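Precorrin-6A reductase (Rhodobacter capsulatus, PDB 4X7G) catalyses the NADPH-dependent reduction of precorrin-6A, probably as a step of cobalamin (vitamin B12) biosynthesis. Local coordinates at residues V28-G33 with P44-G49; R15-L20 with A40-T45. All blocks are in the same frame, centred on the assembly; numbering follows the deposited sequence.

Contact 1 of 2, residues V28-G33 with P44-G49. With NAP (NADP nicotinamide-adenine-dinucleotide phosphate), chain B.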
ATOM      1  N   VAL A  28      11.276   7.804  13.497  1.00 10.54           N
ATOM      2  CA  VAL A  28       9.928   7.374  13.964  1.00 11.37           C
ATOM      3  C   VAL A  28       9.216   6.746  12.783  1.00 11.17           C
ATOM      4  O   VAL A  28       9.297   7.306  11.666  1.00 11.59           O
ATOM      5  CB  VAL A  28       9.154   8.606  14.483  1.00 12.00           C
ATOM      6  CG1 VAL A  28       7.716   8.192  14.765  1.00 12.79           C
ATOM      7  CG2 VAL A  28       9.803   9.226  15.716  1.00 16.07           C
ATOM      8  N   PHE A  29       8.499   5.666  13.010  1.00 10.26           N
ATOM      9  CA  PHE A  29       7.646   5.039  12.040  1.00 10.17           C
ATOM     10  C   PHE A  29       6.232   5.400  12.282  1.00 10.72           C
ATOM     11  O   PHE A  29       5.788   5.421  13.474  1.00 11.55           O
ATOM     12  CB  PHE A  29       7.844   3.534  12.161  1.00 10.07           C
ATOM     13  CG  PHE A  29       7.209   2.732  11.037  1.00 10.62           C
ATOM     14  CD1 PHE A  29       5.904   2.393  11.036  1.00 11.84           C
ATOM     15  CD2 PHE A  29       8.009   2.265  10.018  1.00 10.95           C
ATOM     16  CE1 PHE A  29       5.350   1.617   9.998  1.00 11.69           C
ATOM     17  CE2 PHE A  29       7.438   1.501   9.003  1.00 10.79           C
ATOM     18  CZ  PHE A  29       6.180   1.157   9.041  1.00 10.96           C
ATOM     19  N   SER A  30       5.402   5.661  11.277  1.00 10.31           N
ATOM     20  CA  SER A  30       4.030   6.045  11.461  1.00 10.96           C
ATOM     21  C   SER A  30       3.070   5.104  10.749  1.00 10.43           C
ATOM     22  O   SER A  30       3.137   4.977   9.500  1.00 11.18           O
ATOM     23  CB  SER A  30       3.808   7.439  10.972  1.00 12.44           C
ATOM     24  OG  SER A  30       2.466   7.886  11.170  1.00 12.70           O
ATOM     25  N   TYR A  31       2.095   4.564  11.495  1.00 10.36           N
ATOM     26  CA  TYR A  31       0.908   3.912  10.938  1.00 11.08           C
ATOM     27  C   TYR A  31      -0.304   4.843  11.084  1.00 11.26           C
ATOM     28  O   TYR A  31      -0.425   5.556  12.045  1.00 12.07           O
ATOM     29  CB  TYR A  31       0.612   2.650  11.711  1.00 11.12           C
ATOM     30  CG  TYR A  31       1.490   1.459  11.487  1.00 10.72           C
ATOM     31  CD1 TYR A  31       1.572   0.792  10.244  1.00 11.15           C
ATOM     32  CD2 TYR A  31       2.226   0.834  12.540  1.00 11.28           C
ATOM     33  CE1 TYR A  31       2.313  -0.360  10.060  1.00 10.82           C
ATOM     34  CE2 TYR A  31       2.973  -0.296  12.352  1.00 11.60           C
ATOM     35  CZ  TYR A  31       2.933  -0.938  11.144  1.00 10.46           C
ATOM     36  OH  TYR A  31       3.594  -2.172  10.922  1.00 12.53           O
ATOM     37  N   ALA A  32      -1.212   4.683  10.153  1.00 12.54           N
ATOM     38  CA  ALA A  32      -2.503   5.367  10.241  1.00 13.02           C
ATOM     39  C   ALA A  32      -3.402   4.812  11.349  1.00 12.84           C
ATOM     40  O   ALA A  32      -4.270   5.565  11.830  1.00 15.16           O
ATOM     41  CB  ALA A  32      -3.256   5.141   8.931  1.00 15.08           C
ATOM     42  N   GLY A  33      -3.251   3.600  11.688  1.00 13.00           N
ATOM     43  CA  GLY A  33      -4.200   2.927  12.595  1.00 14.82           C
ATOM     44  C   GLY A  33      -5.391   2.329  11.876  1.00 16.29           C
ATOM     45  O   GLY A  33      -6.456   2.247  12.531  1.00 18.85           O
ATOM     46  N   PRO A  44      10.640   3.351  17.122  1.00 10.84           N
ATOM     47  CA  PRO A  44       9.502   3.922  17.841  1.00 10.31           C
ATOM     48  C   PRO A  44       8.367   4.208  16.855  1.00  9.68           C
ATOM     49  O   PRO A  44       8.634   4.837  15.820  1.00 10.16           O
ATOM     50  CB  PRO A  44      10.026   5.126  18.547  1.00 11.90           C
ATOM     51  CG  PRO A  44      11.453   5.174  18.262  1.00 16.37           C
ATOM     52  CD  PRO A  44      11.864   4.110  17.297  1.00 11.83           C
ATOM     53  N   THR A  45       7.168   3.787  17.202  1.00  9.73           N
ATOM     54  CA  THR A  45       6.053   3.791  16.237  1.00 10.49           C
ATOM     55  C   THR A  45       4.900   4.632  16.730  1.00  9.89           C
ATOM     56  O   THR A  45       4.349   4.331  17.798  1.00 10.93           O
ATOM     57  CB  THR A  45       5.615   2.394  15.937  1.00 10.99           C
ATOM     58  OG1 THR A  45       6.728   1.699  15.267  1.00 12.33           O
ATOM     59  CG2 THR A  45       4.415   2.309  15.032  1.00 11.98           C
ATOM     60  N   ARG A  46       4.469   5.612  15.978  1.00 10.21           N
ATOM     61  CA  ARG A  46       3.248   6.378  16.233  1.00 10.99           C
ATOM     62  C   ARG A  46       2.123   5.768  15.449  1.00 12.54           C
ATOM     63  O   ARG A  46       2.344   5.155  14.375  1.00 12.29           O
ATOM     64  CB  ARG A  46       3.421   7.796  15.951  1.00 12.84           C
ATOM     65  CG  ARG A  46       3.592   8.161  14.543  1.00 13.10           C
ATOM     66  CD  ARG A  46       3.523   9.646  14.208  1.00 14.68           C
ATOM     67  NE  ARG A  46       2.303  10.267  14.691  1.00 14.89           N
ATOM     68  CZ  ARG A  46       1.100   9.973  14.206  1.00 16.53           C
ATOM     69  NH1 ARG A  46       0.894   9.146  13.209  1.00 15.64           N
ATOM     70  NH2 ARG A  46       0.076  10.636  14.762  1.00 15.64           N
ATOM     71  N   ILE A  47       0.903   5.803  15.993  1.00 12.39           N
ATOM     72  CA  ILE A  47      -0.273   5.170  15.386  1.00 13.43           C
ATOM     73  C   ILE A  47      -1.426   6.150  15.411  1.00 14.06           C
ATOM     74  O   ILE A  47      -1.814   6.582  16.528  1.00 17.01           O
ATOM     75  CB  ILE A  47      -0.584   3.867  16.094  1.00 14.85           C
ATOM     76  CG1 ILE A  47       0.556   2.849  16.034  1.00 16.05           C
ATOM     77  CG2 ILE A  47      -1.847   3.312  15.347  1.00 15.97           C
ATOM     78  CD1 ILE A  47       0.400   1.539  16.850  1.00 20.83           C
ATOM     79  N   GLY A  48      -1.937   6.522  14.270  1.00 13.88           N
ATOM     80  CA  GLY A  48      -3.064   7.467  14.194  1.00 14.25           C
ATOM     81  C   GLY A  48      -2.837   8.478  13.144  1.00 15.26           C
ATOM     82  O   GLY A  48      -1.717   8.734  12.695  1.00 15.78           O
ATOM     83  N   GLY A  49      -3.907   9.139  12.693  1.00 16.77           N
ATOM     84  CA  GLY A  49      -3.724  10.261  11.808  1.00 16.37           C
ATOM     85  C   GLY A  49      -3.039  11.468  12.457  1.00 16.44           C
ATOM     86  O   GLY A  49      -2.840  11.467  13.640  1.00 19.76           O
TER
HETATM   87  PA  NAP B 301      -5.228   7.744   2.702  1.00 15.82           P
HETATM   88  O1A NAP B 301      -6.650   7.669   2.165  1.00 18.47           O
HETATM   89  O2A NAP B 301      -4.277   8.323   1.903  1.00 15.80           O
HETATM   90  O5B NAP B 301      -5.180   8.402   4.092  1.00 17.88           O
HETATM   91  C5B NAP B 301      -6.297   8.926   4.839  1.00 17.73           C
HETATM   92  C4B NAP B 301      -5.909   9.575   6.145  1.00 15.94           C
HETATM   93  O4B NAP B 301      -5.320   8.525   7.032  1.00 16.40           O
HETATM   94  C3B NAP B 301      -4.731  10.509   6.058  1.00 16.66           C
HETATM   95  O3B NAP B 301      -5.161  11.794   5.602  1.00 20.16           O
HETATM   96  C2B NAP B 301      -4.130  10.479   7.403  1.00 16.37           C
HETATM   97  O2B NAP B 301      -5.007  11.122   8.347  1.00 17.83           O
HETATM   98  C1B NAP B 301      -4.197   9.081   7.751  1.00 14.98           C
HETATM   99  N9A NAP B 301      -3.016   8.260   7.369  1.00 14.67           N
HETATM  100  C8A NAP B 301      -2.800   7.558   6.206  1.00 13.63           C
HETATM  101  N7A NAP B 301      -1.595   6.926   6.239  1.00 13.82           N
HETATM  102  C5A NAP B 301      -1.041   7.334   7.422  1.00 12.63           C
HETATM  103  C6A NAP B 301       0.224   7.019   8.050  1.00 12.56           C
HETATM  104  N6A NAP B 301       1.076   6.122   7.533  1.00 13.41           N
HETATM  105  N1A NAP B 301       0.525   7.582   9.240  1.00 13.34           N
HETATM  106  C2A NAP B 301      -0.404   8.468   9.782  1.00 15.07           C
HETATM  107  N3A NAP B 301      -1.610   8.827   9.341  1.00 13.99           N
HETATM  108  C4A NAP B 301      -1.898   8.224   8.154  1.00 13.42           C
HETATM  109  O3  NAP B 301      -4.636   6.283   3.039  1.00 19.20           O
HETATM  110  PN  NAP B 301      -5.344   4.843   3.353  1.00 17.41           P
HETATM  111  O1N NAP B 301      -5.709   4.138   2.054  1.00 19.51           O
HETATM  112  O2N NAP B 301      -6.394   4.992   4.367  1.00 19.97           O
HETATM  113  O5D NAP B 301      -4.083   4.002   3.905  1.00 17.56           O
HETATM  114  C5D NAP B 301      -4.003   3.715   5.331  1.00 17.48           C
HETATM  115  C4D NAP B 301      -2.729   3.070   5.577  1.00 16.47           C
HETATM  116  O4D NAP B 301      -2.739   1.765   5.028  1.00 18.13           O
HETATM  117  C3D NAP B 301      -1.463   3.830   5.115  1.00 16.48           C
HETATM  118  O3D NAP B 301      -0.383   3.773   6.060  1.00 17.01           O
HETATM  119  C2D NAP B 301      -1.083   3.068   3.846  1.00 16.88           C
HETATM  120  O2D NAP B 301       0.250   3.018   3.513  1.00 15.31           O
HETATM  121  C1D NAP B 301      -1.617   1.650   4.186  1.00 17.56           C
HETATM  122  N1N NAP B 301      -2.029   0.981   3.042  1.00 15.35           N
HETATM  123  C2N NAP B 301      -2.763   1.302   2.175  1.00 31.10           C
HETATM  124  C3N NAP B 301      -2.773   0.296   1.276  1.00 28.40           C
HETATM  125  C7N NAP B 301      -3.710   1.097   0.403  1.00 29.76           C
HETATM  126  O7N NAP B 301      -3.831   2.237   1.098  1.00 18.32           O
HETATM  127  N7N NAP B 301      -4.194   0.599  -0.819  1.00 17.58           N
HETATM  128  C4N NAP B 301      -1.896  -0.986   1.457  1.00 29.80           C
HETATM  129  C5N NAP B 301      -0.992  -1.340   2.624  1.00 13.88           C
HETATM  130  C6N NAP B 301      -1.195  -0.145   3.283  1.00 28.11           C
HETATM  131  P2B NAP B 301      -4.755  12.684   8.755  1.00 22.60           P
HETATM  132  O1X NAP B 301      -5.669  12.746   9.954  1.00 25.32           O
HETATM  133  O2X NAP B 301      -3.371  12.905   8.967  1.00 21.10           O
HETATM  134  O3X NAP B 301      -5.005  13.606   7.525  1.00 27.76           O
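Ser30 and Arg46, neighbours on adjacent parallel strands, join a side-chain relay that ends on the adenine of NADP. The Ser30 hydroxyl does double duty: OG donates to N1A of the cofactor at 2.8 Å and accepts from Arg46 NH1 at 2.9 Å, the serine lying at the edge of the guanidinium, in its plane. With OG anti to the backbone N (chi1 -178°), Ser30 reaches both partners, while N6A of NADP donates to the Ser30 carbonyl, so one residue reads two adjacent positions of the base. The arginine chain bends at chi3 (-54°), folding the guanidinium over the loop just past its own strand: NH1 gives a nearly straight bond to Gly48 O (2.7 Å), and NH2 reaches Gly49 O from above the carbonyl plane. Phe50 and Tyr59 add cation-pi contacts to the same guanidinium.

The backbone carries this relay as a parallel ladder, in which Phe29 N binds Pro44 O, Phe29 O takes Arg46 N, Tyr31 N binds Arg46 O and Tyr31 O takes Gly48 N. On the other face of the sheet, CG2 of Thr45 lies 3.6 Å from CD2 of Tyr31, whose ring has Phe29 CE1 over its centre. Ala32 CB packs 3.5 Å from adenine C4A. A dinucleotide laid across the C-terminal ends of parallel strands, here with its adenine beside strands 27-31 and 45-47, is characteristic of the Rossmann fold.

Contact 2 of 2, residues R15-L20 with A40-T45; sequences RLAKTL and AQPLPT
Ala17 faces Gln41, Pro42 and Leu43 where helix 11-22, the first helix of the Rossmann-type domain, is flanked by the loop leading from strand 27-31 to strand 45-47. The contact illustrates how a small residue lets a loop settle close against a helix. No hydrogen bond joins the two segments, and packing alone forms the contact between them.

Apolar packing comes first. The Ala17 methyl is directed at the loop, with CB 4.0 Å from Leu43 CD1 and 4.1 Å from Pro42 CD. Leu43 holds CG anti to its carbonyl carbon (chi1 -64°), and from there one methyl branch, CD1, comes alongside both CA and CB of Ala17. Pro42 brings CG up to the helix backbone, 3.9 Å from Lys18 N.

Polar bonds run to residues outside the two segments. Gln41 is bent at chi2 (-68°), which turns its amide in toward the helix; NE2 bonds to Ser14 OG, one helical turn before Ala17, and probably to Tyr31 OH, tying helix and strand together. The CB of Lys18 points away from the loop, and NZ forms a salt bridge with Asp22.

Van der Waals contact completes the fit: Gln41 OE1 rests 3.5 Å from Ala17 CB, and Pro42 CG lies 3.7 Å from Ala17 O.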
ATOM      1  N   ARG A  15      10.950  -2.641   5.118  1.00 10.95           N
ATOM      2  CA  ARG A  15      12.327  -2.868   4.758  1.00 10.57           C
ATOM      3  C   ARG A  15      13.135  -1.633   5.077  1.00 11.01           C
ATOM      4  O   ARG A  15      14.304  -1.758   5.568  1.00 12.34           O
ATOM      5  CB  ARG A  15      12.419  -3.205   3.308  1.00 13.32           C
ATOM      6  CG  ARG A  15      11.828  -4.580   2.988  1.00 15.57           C
ATOM      7  CD  ARG A  15      12.070  -4.914   1.502  1.00 22.17           C
ATOM      8  NE  ARG A  15      11.530  -6.252   1.191  1.00 28.99           N
ATOM      9  CZ  ARG A  15      11.354  -6.786  -0.045  1.00 25.70           C
ATOM     10  NH1 ARG A  15      11.642  -6.116  -1.177  1.00 26.99           N
ATOM     11  NH2 ARG A  15      10.874  -8.031  -0.101  1.00 31.51           N
ATOM     12  N   LEU A  16      12.575  -0.455   4.828  1.00 10.33           N
ATOM     13  CA  LEU A  16      13.301   0.776   5.151  1.00 10.16           C
ATOM     14  C   LEU A  16      13.495   0.910   6.667  1.00 10.17           C
ATOM     15  O   LEU A  16      14.571   1.307   7.135  1.00 10.82           O
ATOM     16  CB  LEU A  16      12.541   1.961   4.623  1.00 10.31           C
ATOM     17  CG  LEU A  16      13.166   3.328   4.963  1.00 11.24           C
ATOM     18  CD1 LEU A  16      14.603   3.481   4.484  1.00 12.39           C
ATOM     19  CD2 LEU A  16      12.264   4.426   4.419  1.00 10.95           C
ATOM     20  N   ALA A  17      12.462   0.600   7.419  1.00 10.03           N
ATOM     21  CA  ALA A  17      12.562   0.693   8.917  1.00 10.49           C
ATOM     22  C   ALA A  17      13.665  -0.209   9.408  1.00 10.96           C
ATOM     23  O   ALA A  17      14.466   0.213  10.280  1.00 11.44           O
ATOM     24  CB  ALA A  17      11.269   0.303   9.526  1.00 10.96           C
ATOM     25  N   LYS A  18      13.804  -1.405   8.895  1.00 10.50           N
ATOM     26  CA  LYS A  18      14.868  -2.314   9.278  1.00 11.24           C
ATOM     27  C   LYS A  18      16.202  -1.734   8.939  1.00 11.85           C
ATOM     28  O   LYS A  18      17.142  -1.801   9.785  1.00 11.60           O
ATOM     29  CB  LYS A  18      14.638  -3.628   8.639  1.00 14.33           C
ATOM     30  CG  LYS A  18      15.770  -4.550   9.016  1.00 20.77           C
ATOM     31  CD  LYS A  18      15.831  -5.911   8.402  1.00 30.46           C
ATOM     32  CE  LYS A  18      17.176  -6.616   8.698  1.00 35.56           C
ATOM     33  NZ  LYS A  18      17.646  -6.431  10.132  1.00 32.15           N
ATOM     34  N   THR A  19      16.367  -1.182   7.756  1.00 11.19           N
ATOM     35  CA  THR A  19      17.594  -0.572   7.333  0.50 10.55           C
ATOM     36  C   THR A  19      17.990   0.600   8.245  1.00 10.29           C
ATOM     37  O   THR A  19      19.152   0.822   8.602  1.00 11.25           O
ATOM     38  CB  THR A  19      17.431  -0.101   5.861  0.50 10.65           C
ATOM     39  OG1 THR A  19      17.248  -1.289   5.062  0.50 11.20           O
ATOM     40  CG2 THR A  19      18.610   0.668   5.359  0.50 11.72           C
ATOM     41  N   LEU A  20      17.049   1.473   8.494  1.00 10.98           N
ATOM     42  CA  LEU A  20      17.250   2.670   9.331  1.00 10.97           C
ATOM     43  C   LEU A  20      17.668   2.269  10.742  1.00 11.25           C
ATOM     44  O   LEU A  20      18.579   2.853  11.334  1.00 12.03           O
ATOM     45  CB  LEU A  20      16.076   3.588   9.339  1.00 10.79           C
ATOM     46  CG  LEU A  20      15.722   4.200   8.018  1.00 10.66           C
ATOM     47  CD1 LEU A  20      14.440   4.997   8.155  1.00 12.45           C
ATOM     48  CD2 LEU A  20      16.842   5.023   7.455  1.00 12.58           C
ATOM     49  N   ALA A  40       4.676  -5.022  14.642  1.00 17.06           N
ATOM     50  CA  ALA A  40       5.750  -4.238  15.222  1.00 15.81           C
ATOM     51  C   ALA A  40       6.835  -3.901  14.204  1.00 14.37           C
ATOM     52  O   ALA A  40       7.060  -4.613  13.278  1.00 17.57           O
ATOM     53  CB  ALA A  40       6.379  -5.018  16.401  1.00 21.02           C
ATOM     54  N   GLN A  41       7.426  -2.730  14.378  1.00 13.09           N
ATOM     55  CA  GLN A  41       8.548  -2.246  13.570  1.00 11.61           C
ATOM     56  C   GLN A  41       9.698  -1.964  14.482  1.00 12.08           C
ATOM     57  O   GLN A  41       9.498  -1.632  15.669  1.00 13.11           O
ATOM     58  CB  GLN A  41       8.094  -0.908  12.920  1.00 12.13           C
ATOM     59  CG  GLN A  41       6.964  -1.102  11.829  1.00 12.67           C
ATOM     60  CD  GLN A  41       7.448  -1.803  10.625  1.00 12.16           C
ATOM     61  OE1 GLN A  41       8.652  -1.930  10.363  1.00 13.04           O
ATOM     62  NE2 GLN A  41       6.487  -2.293   9.832  1.00 13.37           N
ATOM     63  N   PRO A  42      10.902  -1.950  13.955  1.00 11.53           N
ATOM     64  CA  PRO A  42      12.140  -1.785  14.790  1.00 11.70           C
ATOM     65  C   PRO A  42      12.488  -0.363  15.102  1.00 12.19           C
ATOM     66  O   PRO A  42      13.634  -0.020  15.312  1.00 13.01           O
ATOM     67  CB  PRO A  42      13.220  -2.463  13.953  1.00 12.42           C
ATOM     68  CG  PRO A  42      12.724  -2.179  12.538  1.00 13.63           C
ATOM     69  CD  PRO A  42      11.253  -2.435  12.597  1.00 11.91           C
ATOM     70  N   LEU A  43      11.518   0.564  15.036  1.00 12.47           N
ATOM     71  CA  LEU A  43      11.629   1.980  15.365  1.00 11.63           C
ATOM     72  C   LEU A  43      10.479   2.326  16.301  1.00 10.73           C
ATOM     73  O   LEU A  43       9.422   1.715  16.185  1.00 11.64           O
ATOM     74  CB  LEU A  43      11.565   2.783  14.143  1.00 10.89           C
ATOM     75  CG  LEU A  43      12.680   2.626  13.114  1.00 12.80           C
ATOM     76  CD1 LEU A  43      12.283   3.348  11.835  1.00 12.24           C
ATOM     77  CD2 LEU A  43      13.988   3.058  13.658  1.00 13.05           C
ATOM     78  N   PRO A  44      10.640   3.351  17.122  1.00 10.84           N
ATOM     79  CA  PRO A  44       9.502   3.922  17.841  1.00 10.31           C
ATOM     80  C   PRO A  44       8.367   4.208  16.855  1.00  9.68           C
ATOM     81  O   PRO A  44       8.634   4.837  15.820  1.00 10.16           O
ATOM     82  CB  PRO A  44      10.026   5.126  18.547  1.00 11.90           C
ATOM     83  CG  PRO A  44      11.453   5.174  18.262  1.00 16.37           C
ATOM     84  CD  PRO A  44      11.864   4.110  17.297  1.00 11.83           C
ATOM     85  N   THR A  45       7.168   3.787  17.202  1.00  9.73           N
ATOM     86  CA  THR A  45       6.053   3.791  16.237  1.00 10.49           C
ATOM     87  C   THR A  45       4.900   4.632  16.730  1.00  9.89           C
ATOM     88  O   THR A  45       4.349   4.331  17.798  1.00 10.93           O
ATOM     89  CB  THR A  45       5.615   2.394  15.937  1.00 10.99           C
ATOM     90  OG1 THR A  45       6.728   1.699  15.267  1.00 12.33           O
ATOM     91  CG2 THR A  45       4.415   2.309  15.032  1.00 11.98           C
TER

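From the N terminus, strand 4-7 leads into helix 11-22, then strand 27-31, a long loop and strand 45-47. Contact 2 closes the wider circuit, from the helix to the end of that loop, and contact 1 closes a shorter one, from strand to strand. The starting segment of contact 1 falls within the span of contact 2, but its second segment runs past it, so the two loops cross and share Pro44 and Thr45. Phe29 joins them by packing CD2 on Ala17 CB and CZ on Gln41 NE2. Together they tie the outermost strand, its neighbour and the covering helix into one side of the NADP-binding domain.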